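PDB 5N4B: dual function macrocyclase-peptidase POPB from Galerina marginata, which cleaves peptide bonds on the C-terminal side of prolines and macrocyclises peptide precursors in the biosynthesis of the amanitin toxins. Local coordinates for residues A[23-35]-A[626-638]. The protein carries 1 engineered substitution. Sequence-based numbering, arbitrary orientation. Where two conformers were deposited one is given.
Sequences TYQSASKGEVPVP and NPSIPEEFDYIYP
Both carboxylate oxygens of D634, on the helix 630-636, are approached by the turn joining strands 23-26 and 30-35. OD2 receives the backbone N of S28 at 2.9 Å through its syn lone pair, while OD1 lies 2.4 Å from S26 OG, an unusually short separation whose exact geometry is doubtful. S26 OG stands anti to its own backbone N (chi1 162°), which carries it to that carboxylate; it also accepts from K29 N at 2.9 Å, an ST motif that ties the turn to the same hydroxyl. A27 N gives a longer hydrogen bond to P630 O, 3.2 Å.

Apolar contact continues along the hairpin. The F633 ring lies beside Y24, and its CE2 comes within 3.3 Å of Y24 CB. The two rings are near parallel, planes at 22°, but centroids 5.3 Å apart leave them barely overlapping, so the contact runs through Y24 CB and CG against F633 CE2 rather than through a full stack. V32 CG2 meets F633 CE1 at 4.2 Å, and V32 CG1 and V34 CG2 rest against Y637. Q25 O receives a CA-H...O contact from P630 and a water proton, the water bridging to P627 O.

Strand 23-26 runs at 103° to helix 630-636, and the contact pins the N-terminal hairpin onto a helix of the C-terminal catalytic alpha/beta-hydrolase domain, away from the active-site residues. The S28 N bond to D634 OD2 would restrict rotation about CB-CG, and this N-H donor would be expected to favour the ionised carboxylate.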
ATOM      1  N   THR A  23       3.307   7.784 -33.403  1.00 35.40           N
ATOM      2  CA  THR A  23       2.995   6.655 -34.264  1.00 32.93           C
ATOM      3  C   THR A  23       3.467   5.376 -33.597  1.00 30.87           C
ATOM      4  O   THR A  23       4.618   5.270 -33.165  1.00 38.99           O
ATOM      5  CB  THR A  23       3.600   6.829 -35.661  1.00 46.04           C
ATOM      6  OG1 THR A  23       3.023   7.990 -36.267  1.00 45.09           O
ATOM      7  CG2 THR A  23       3.299   5.601 -36.530  1.00 44.36           C
ATOM      8  N   TYR A  24       2.539   4.436 -33.464  1.00 30.28           N
ATOM      9  CA  TYR A  24       2.759   3.131 -32.859  1.00 27.65           C
ATOM     10  C   TYR A  24       2.656   2.053 -33.925  1.00 32.57           C
ATOM     11  O   TYR A  24       2.067   2.259 -34.989  1.00 36.00           O
ATOM     12  CB  TYR A  24       1.712   2.872 -31.750  1.00 25.73           C
ATOM     13  CG  TYR A  24       1.838   3.809 -30.572  1.00 26.74           C
ATOM     14  CD1 TYR A  24       1.251   5.049 -30.604  1.00 24.39           C
ATOM     15  CD2 TYR A  24       2.555   3.441 -29.444  1.00 29.02           C
ATOM     16  CE1 TYR A  24       1.384   5.920 -29.531  1.00 25.57           C
ATOM     17  CE2 TYR A  24       2.687   4.297 -28.366  1.00 25.41           C
ATOM     18  CZ  TYR A  24       2.116   5.526 -28.422  1.00 24.35           C
ATOM     19  OH  TYR A  24       2.261   6.354 -27.348  1.00 24.32           O
ATOM     20  N   GLN A  25       3.267   0.922 -33.635  1.00 30.24           N
ATOM     21  CA  GLN A  25       3.143  -0.276 -34.464  1.00 32.23           C
ATOM     22  C   GLN A  25       2.153  -1.256 -33.853  1.00 35.38           C
ATOM     23  O   GLN A  25       2.305  -1.653 -32.690  1.00 30.98           O
ATOM     24  CB  GLN A  25       4.489  -0.967 -34.657  1.00 39.01           C
ATOM     25  CG  GLN A  25       5.568  -0.109 -35.264  1.00 53.58           C
ATOM     26  CD  GLN A  25       5.153   0.501 -36.603  1.00 60.63           C
ATOM     27  OE1 GLN A  25       5.444   1.676 -36.872  1.00 60.34           O
ATOM     28  NE2 GLN A  25       4.455  -0.280 -37.434  1.00 56.42           N
ATOM     29  N   SER A  26       1.147  -1.646 -34.638  1.00 32.03           N
ATOM     30  CA  SER A  26       0.136  -2.635 -34.282  1.00 30.10           C
ATOM     31  C   SER A  26       0.363  -3.916 -35.067  1.00 40.80           C
ATOM     32  O   SER A  26       0.586  -3.882 -36.281  1.00 37.04           O
ATOM     33  CB  SER A  26      -1.235  -2.086 -34.652  1.00 28.69           C
ATOM     34  OG  SER A  26      -2.221  -3.066 -34.738  1.00 32.62           O
ATOM     35  N   ALA A  27       0.266  -5.062 -34.404  1.00 31.89           N
ATOM     36  CA  ALA A  27       0.430  -6.294 -35.156  1.00 36.05           C
ATOM     37  C   ALA A  27      -0.687  -6.459 -36.167  1.00 34.75           C
ATOM     38  O   ALA A  27      -0.430  -6.870 -37.313  1.00 41.94           O
ATOM     39  CB  ALA A  27       0.521  -7.486 -34.210  1.00 33.88           C
ATOM     40  N   SER A  28      -1.919  -6.118 -35.798  1.00 33.53           N
ATOM     41  CA  SER A  28      -3.049  -6.325 -36.699  1.00 35.91           C
ATOM     42  C   SER A  28      -3.227  -5.203 -37.712  1.00 39.06           C
ATOM     43  O   SER A  28      -3.699  -5.472 -38.822  1.00 43.18           O
ATOM     44  CB  SER A  28      -4.351  -6.508 -35.935  1.00 40.82           C
ATOM     45  OG  SER A  28      -4.636  -5.373 -35.156  1.00 42.54           O
ATOM     46  N   LYS A  29      -2.848  -3.962 -37.396  1.00 36.19           N
ATOM     47  CA  LYS A  29      -3.155  -2.816 -38.252  1.00 34.03           C
ATOM     48  C   LYS A  29      -1.932  -2.131 -38.835  1.00 35.96           C
ATOM     49  O   LYS A  29      -2.088  -1.184 -39.622  1.00 42.47           O
ATOM     50  CB  LYS A  29      -3.971  -1.768 -37.483  1.00 44.34           C
ATOM     51  CG  LYS A  29      -5.302  -2.241 -36.900  1.00 43.58           C
ATOM     52  CD  LYS A  29      -6.251  -2.812 -37.947  1.00 60.63           C
ATOM     53  CE  LYS A  29      -7.707  -2.498 -37.608  1.00 68.88           C
ATOM     54  NZ  LYS A  29      -8.534  -2.411 -38.856  1.00 74.15           N
ATOM     55  N   GLY A  30      -0.720  -2.542 -38.479  1.00 36.57           N
ATOM     56  CA  GLY A  30       0.454  -1.823 -38.942  1.00 36.52           C
ATOM     57  C   GLY A  30       0.603  -0.482 -38.230  1.00 38.55           C
ATOM     58  O   GLY A  30       0.363  -0.370 -37.023  1.00 36.68           O
ATOM     59  N   GLU A  31       1.037   0.534 -38.954  1.00 37.38           N
ATOM     60  CA  GLU A  31       1.235   1.865 -38.369  1.00 39.83           C
ATOM     61  C   GLU A  31      -0.071   2.486 -37.874  1.00 40.97           C
ATOM     62  O   GLU A  31      -1.056   2.582 -38.610  1.00 38.13           O
ATOM     63  CB  GLU A  31       1.895   2.770 -39.401  1.00 43.28           C
ATOM     64  CG  GLU A  31       3.412   2.725 -39.344  1.00 55.94           C
ATOM     65  CD  GLU A  31       4.077   3.967 -39.926  1.00 65.93           C
ATOM     66  OE1 GLU A  31       5.324   3.979 -40.021  1.00 71.93           O
ATOM     67  OE2 GLU A  31       3.360   4.928 -40.282  1.00 70.92           O
ATOM     68  N   VAL A  32      -0.062   2.968 -36.630  1.00 32.16           N
ATOM     69  CA  VAL A  32      -1.242   3.608 -36.062  1.00 32.07           C
ATOM     70  C   VAL A  32      -0.853   4.998 -35.576  1.00 35.01           C
ATOM     71  O   VAL A  32      -0.105   5.113 -34.591  1.00 31.39           O
ATOM     72  CB  VAL A  32      -1.844   2.794 -34.908  1.00 32.79           C
ATOM     73  CG1 VAL A  32      -3.040   3.551 -34.314  1.00 32.66           C
ATOM     74  CG2 VAL A  32      -2.221   1.413 -35.369  1.00 33.81           C
ATOM     75  N   PRO A  33      -1.288   6.067 -36.239  1.00 34.41           N
ATOM     76  CA  PRO A  33      -1.029   7.409 -35.700  1.00 30.19           C
ATOM     77  C   PRO A  33      -2.008   7.713 -34.579  1.00 30.26           C
ATOM     78  O   PRO A  33      -3.208   7.456 -34.694  1.00 35.59           O
ATOM     79  CB  PRO A  33      -1.246   8.332 -36.914  1.00 34.82           C
ATOM     80  CG  PRO A  33      -2.296   7.627 -37.696  1.00 41.01           C
ATOM     81  CD  PRO A  33      -2.079   6.129 -37.487  1.00 41.04           C
ATOM     82  N   VAL A  34      -1.477   8.195 -33.464  1.00 26.93           N
ATOM     83  CA  VAL A  34      -2.249   8.475 -32.263  1.00 27.27           C
ATOM     84  C   VAL A  34      -2.021   9.942 -31.914  1.00 25.97           C
ATOM     85  O   VAL A  34      -0.977  10.305 -31.371  1.00 24.67           O
ATOM     86  CB  VAL A  34      -1.823   7.561 -31.098  1.00 27.15           C
ATOM     87  CG1 VAL A  34      -2.624   7.903 -29.831  1.00 25.41           C
ATOM     88  CG2 VAL A  34      -2.024   6.091 -31.471  1.00 29.89           C
ATOM     89  N   PRO A  35      -2.980  10.817 -32.201  1.00 27.42           N
ATOM     90  CA  PRO A  35      -2.827  12.219 -31.774  1.00 27.66           C
ATOM     91  C   PRO A  35      -2.737  12.277 -30.258  1.00 24.60           C
ATOM     92  O   PRO A  35      -3.462  11.566 -29.564  1.00 24.27           O
ATOM     93  CB  PRO A  35      -4.115  12.877 -32.257  1.00 31.62           C
ATOM     94  CG  PRO A  35      -4.552  12.013 -33.438  1.00 33.04           C
ATOM     95  CD  PRO A  35      -4.225  10.606 -32.971  1.00 31.66           C
ATOM     96  N   ASN A 626       3.625  -4.066 -22.922  1.00 17.47           N
ATOM     97  CA  ASN A 626       4.569  -3.083 -23.425  1.00 18.62           C
ATOM     98  C   ASN A 626       3.982  -2.418 -24.670  1.00 18.49           C
ATOM     99  O   ASN A 626       3.848  -3.077 -25.714  1.00 20.48           O
ATOM    100  CB  ASN A 626       5.897  -3.755 -23.759  1.00 20.99           C
ATOM    101  CG  ASN A 626       6.979  -2.763 -24.098  1.00 23.07           C
ATOM    102  OD1 ASN A 626       6.710  -1.617 -24.520  1.00 22.16           O
ATOM    103  ND2 ASN A 626       8.226  -3.198 -23.937  1.00 25.50           N
ATOM    104  N   PRO A 627       3.607  -1.142 -24.609  1.00 17.60           N
ATOM    105  CA  PRO A 627       3.030  -0.467 -25.783  1.00 19.34           C
ATOM    106  C   PRO A 627       3.917  -0.462 -26.997  1.00 21.23           C
ATOM    107  O   PRO A 627       3.380  -0.280 -28.091  1.00 22.28           O
ATOM    108  CB  PRO A 627       2.799   0.971 -25.299  1.00 18.80           C
ATOM    109  CG  PRO A 627       2.711   0.892 -23.770  1.00 18.41           C
ATOM    110  CD  PRO A 627       3.672  -0.252 -23.424  1.00 19.36           C
ATOM    111  N   SER A 628       5.228  -0.655 -26.843  1.00 20.32           N
ATOM    112  CA  SER A 628       6.127  -0.667 -28.001  0.61 25.89           C
ATOM    113  C   SER A 628       6.223  -2.029 -28.679  1.00 28.39           C
ATOM    114  O   SER A 628       6.915  -2.158 -29.703  1.00 29.76           O
ATOM    115  CB  SER A 628       7.532  -0.228 -27.594  0.61 24.84           C
ATOM    116  OG  SER A 628       8.172  -1.248 -26.857  0.61 26.15           O
ATOM    117  N   ILE A 629       5.569  -3.053 -28.156  1.00 25.22           N
ATOM    118  CA  ILE A 629       5.551  -4.373 -28.779  1.00 24.49           C
ATOM    119  C   ILE A 629       4.241  -4.491 -29.553  1.00 27.26           C
ATOM    120  O   ILE A 629       3.166  -4.405 -28.940  1.00 23.04           O
ATOM    121  CB  ILE A 629       5.687  -5.487 -27.737  1.00 23.57           C
ATOM    122  CG1 ILE A 629       7.039  -5.327 -27.038  1.00 26.54           C
ATOM    123  CG2 ILE A 629       5.546  -6.854 -28.368  1.00 26.13           C
ATOM    124  CD1 ILE A 629       7.362  -6.340 -25.984  1.00 27.29           C
ATOM    125  N   PRO A 630       4.277  -4.697 -30.866  1.00 26.54           N
ATOM    126  CA  PRO A 630       3.031  -4.622 -31.653  1.00 22.93           C
ATOM    127  C   PRO A 630       1.890  -5.501 -31.197  1.00 25.00           C
ATOM    128  O   PRO A 630       0.714  -5.080 -31.262  1.00 22.41           O
ATOM    129  CB  PRO A 630       3.505  -4.983 -33.076  1.00 27.31           C
ATOM    130  CG  PRO A 630       4.931  -4.499 -33.111  1.00 30.59           C
ATOM    131  CD  PRO A 630       5.477  -4.759 -31.730  1.00 30.52           C
ATOM    132  N   GLU A 631       2.195  -6.732 -30.772  1.00 25.71           N
ATOM    133  CA  GLU A 631       1.158  -7.644 -30.300  1.00 25.79           C
ATOM    134  C   GLU A 631       0.527  -7.149 -28.993  1.00 21.32           C
ATOM    135  O   GLU A 631      -0.631  -7.482 -28.679  1.00 25.21           O
ATOM    136  CB  GLU A 631       1.769  -9.042 -30.102  1.00 27.81           C
ATOM    137  CG  GLU A 631       2.226  -9.742 -31.386  1.00 37.75           C
ATOM    138  CD  GLU A 631       3.498  -9.150 -32.030  1.00 43.80           C
ATOM    139  OE1 GLU A 631       4.364  -8.571 -31.318  1.00 32.42           O
ATOM    140  OE2 GLU A 631       3.630  -9.289 -33.274  1.00 46.16           O
ATOM    141  N   GLU A 632       1.292  -6.410 -28.205  1.00 21.10           N
ATOM    142  CA  GLU A 632       0.826  -5.976 -26.903  1.00 21.11           C
ATOM    143  C   GLU A 632       0.095  -4.646 -27.018  1.00 17.10           C
ATOM    144  O   GLU A 632      -0.976  -4.458 -26.407  1.00 18.11           O
ATOM    145  CB  GLU A 632       2.008  -5.955 -25.943  1.00 19.64           C
ATOM    146  CG  GLU A 632       2.658  -7.362 -25.802  1.00 21.56           C
ATOM    147  CD  GLU A 632       3.803  -7.479 -24.846  1.00 23.50           C
ATOM    148  OE1 GLU A 632       4.102  -6.534 -24.105  1.00 22.84           O
ATOM    149  OE2 GLU A 632       4.421  -8.593 -24.823  1.00 26.61           O
ATOM    150  N   PHE A 633       0.614  -3.737 -27.868  1.00 19.00           N
ATOM    151  CA  PHE A 633      -0.144  -2.556 -28.272  1.00 19.77           C
ATOM    152  C   PHE A 633      -1.587  -2.931 -28.612  1.00 18.09           C
ATOM    153  O   PHE A 633      -2.542  -2.240 -28.249  1.00 18.48           O
ATOM    154  CB  PHE A 633       0.535  -1.851 -29.457  1.00 20.22           C
ATOM    155  CG  PHE A 633      -0.232  -0.677 -29.957  1.00 20.05           C
ATOM    156  CD1 PHE A 633      -1.205  -0.835 -30.940  1.00 19.55           C
ATOM    157  CD2 PHE A 633      -0.031   0.595 -29.448  1.00 18.26           C
ATOM    158  CE1 PHE A 633      -1.922   0.234 -31.393  1.00 21.47           C
ATOM    159  CE2 PHE A 633      -0.788   1.680 -29.925  1.00 19.37           C
ATOM    160  CZ  PHE A 633      -1.716   1.483 -30.863  1.00 20.22           C
ATOM    161  N   ASP A 634      -1.778  -4.044 -29.306  1.00 20.57           N
ATOM    162  CA  ASP A 634      -3.112  -4.380 -29.785  1.00 18.74           C
ATOM    163  C   ASP A 634      -4.116  -4.680 -28.683  1.00 17.93           C
ATOM    164  O   ASP A 634      -5.322  -4.515 -28.900  1.00 21.64           O
ATOM    165  CB  ASP A 634      -3.061  -5.531 -30.780  1.00 23.24           C
ATOM    166  CG  ASP A 634      -2.586  -5.091 -32.135  1.00 26.51           C
ATOM    167  OD1 ASP A 634      -2.425  -3.885 -32.448  1.00 26.57           O
ATOM    168  OD2 ASP A 634      -2.359  -6.018 -32.932  1.00 30.40           O
ATOM    169  N   TYR A 635      -3.692  -5.157 -27.512  1.00 18.73           N
ATOM    170  CA  TYR A 635      -4.626  -5.295 -26.401  1.00 18.92           C
ATOM    171  C   TYR A 635      -4.594  -4.116 -25.434  1.00 16.65           C
ATOM    172  O   TYR A 635      -5.576  -3.896 -24.722  1.00 18.12           O
ATOM    173  CB  TYR A 635      -4.451  -6.631 -25.673  1.00 19.55           C
ATOM    174  CG  TYR A 635      -3.122  -6.928 -25.028  1.00 17.22           C
ATOM    175  CD1 TYR A 635      -2.707  -6.292 -23.872  1.00 18.89           C
ATOM    176  CD2 TYR A 635      -2.309  -7.934 -25.516  1.00 18.44           C
ATOM    177  CE1 TYR A 635      -1.490  -6.613 -23.269  1.00 16.90           C
ATOM    178  CE2 TYR A 635      -1.121  -8.284 -24.898  1.00 18.67           C
ATOM    179  CZ  TYR A 635      -0.709  -7.622 -23.753  1.00 19.93           C
ATOM    180  OH  TYR A 635       0.485  -7.956 -23.120  1.00 19.95           O
ATOM    181  N   ILE A 636      -3.516  -3.328 -25.441  1.00 16.18           N
ATOM    182  CA  ILE A 636      -3.424  -2.136 -24.588  1.00 14.79           C
ATOM    183  C   ILE A 636      -4.259  -0.981 -25.125  1.00 17.01           C
ATOM    184  O   ILE A 636      -5.000  -0.313 -24.384  1.00 15.62           O
ATOM    185  CB  ILE A 636      -1.959  -1.700 -24.431  1.00 14.28           C
ATOM    186  CG1 ILE A 636      -1.166  -2.751 -23.695  1.00 17.87           C
ATOM    187  CG2 ILE A 636      -1.858  -0.372 -23.699  1.00 16.84           C
ATOM    188  CD1 ILE A 636       0.385  -2.563 -23.820  1.00 19.02           C
ATOM    189  N   TYR A 637      -4.092  -0.673 -26.403  1.00 15.89           N
ATOM    190  CA  TYR A 637      -4.744   0.498 -26.978  1.00 16.04           C
ATOM    191  C   TYR A 637      -6.239   0.520 -26.779  1.00 15.16           C
ATOM    192  O   TYR A 637      -6.770   1.590 -26.422  1.00 16.93           O
ATOM    193  CB  TYR A 637      -4.361   0.555 -28.464  1.00 17.03           C
ATOM    194  CG  TYR A 637      -4.793   1.771 -29.231  1.00 18.90           C
ATOM    195  CD1 TYR A 637      -4.668   3.044 -28.716  1.00 19.37           C
ATOM    196  CD2 TYR A 637      -5.259   1.637 -30.537  1.00 23.03           C
ATOM    197  CE1 TYR A 637      -5.015   4.169 -29.460  1.00 22.18           C
ATOM    198  CE2 TYR A 637      -5.613   2.779 -31.292  1.00 25.11           C
ATOM    199  CZ  TYR A 637      -5.487   4.020 -30.722  1.00 24.10           C
ATOM    200  OH  TYR A 637      -5.818   5.150 -31.440  1.00 29.08           O
ATOM    201  N   PRO A 638      -6.979  -0.578 -26.944  1.00 15.87           N
ATOM    202  CA  PRO A 638      -8.439  -0.513 -26.711  1.00 16.36           C
ATOM    203  C   PRO A 638      -8.845  -0.365 -25.253  1.00 15.55           C
ATOM    204  O   PRO A 638     -10.023  -0.118 -24.998  1.00 17.04           O
ATOM    205  CB  PRO A 638      -8.958  -1.841 -27.278  1.00 19.91           C
ATOM    206  CG  PRO A 638      -7.787  -2.474 -27.954  1.00 27.41           C
ATOM    207  CD  PRO A 638      -6.543  -1.862 -27.504  1.00 18.11           C
TER
HETATM  208  O   HOH W   1       3.965  -0.913 -30.750  1.00 21.72           O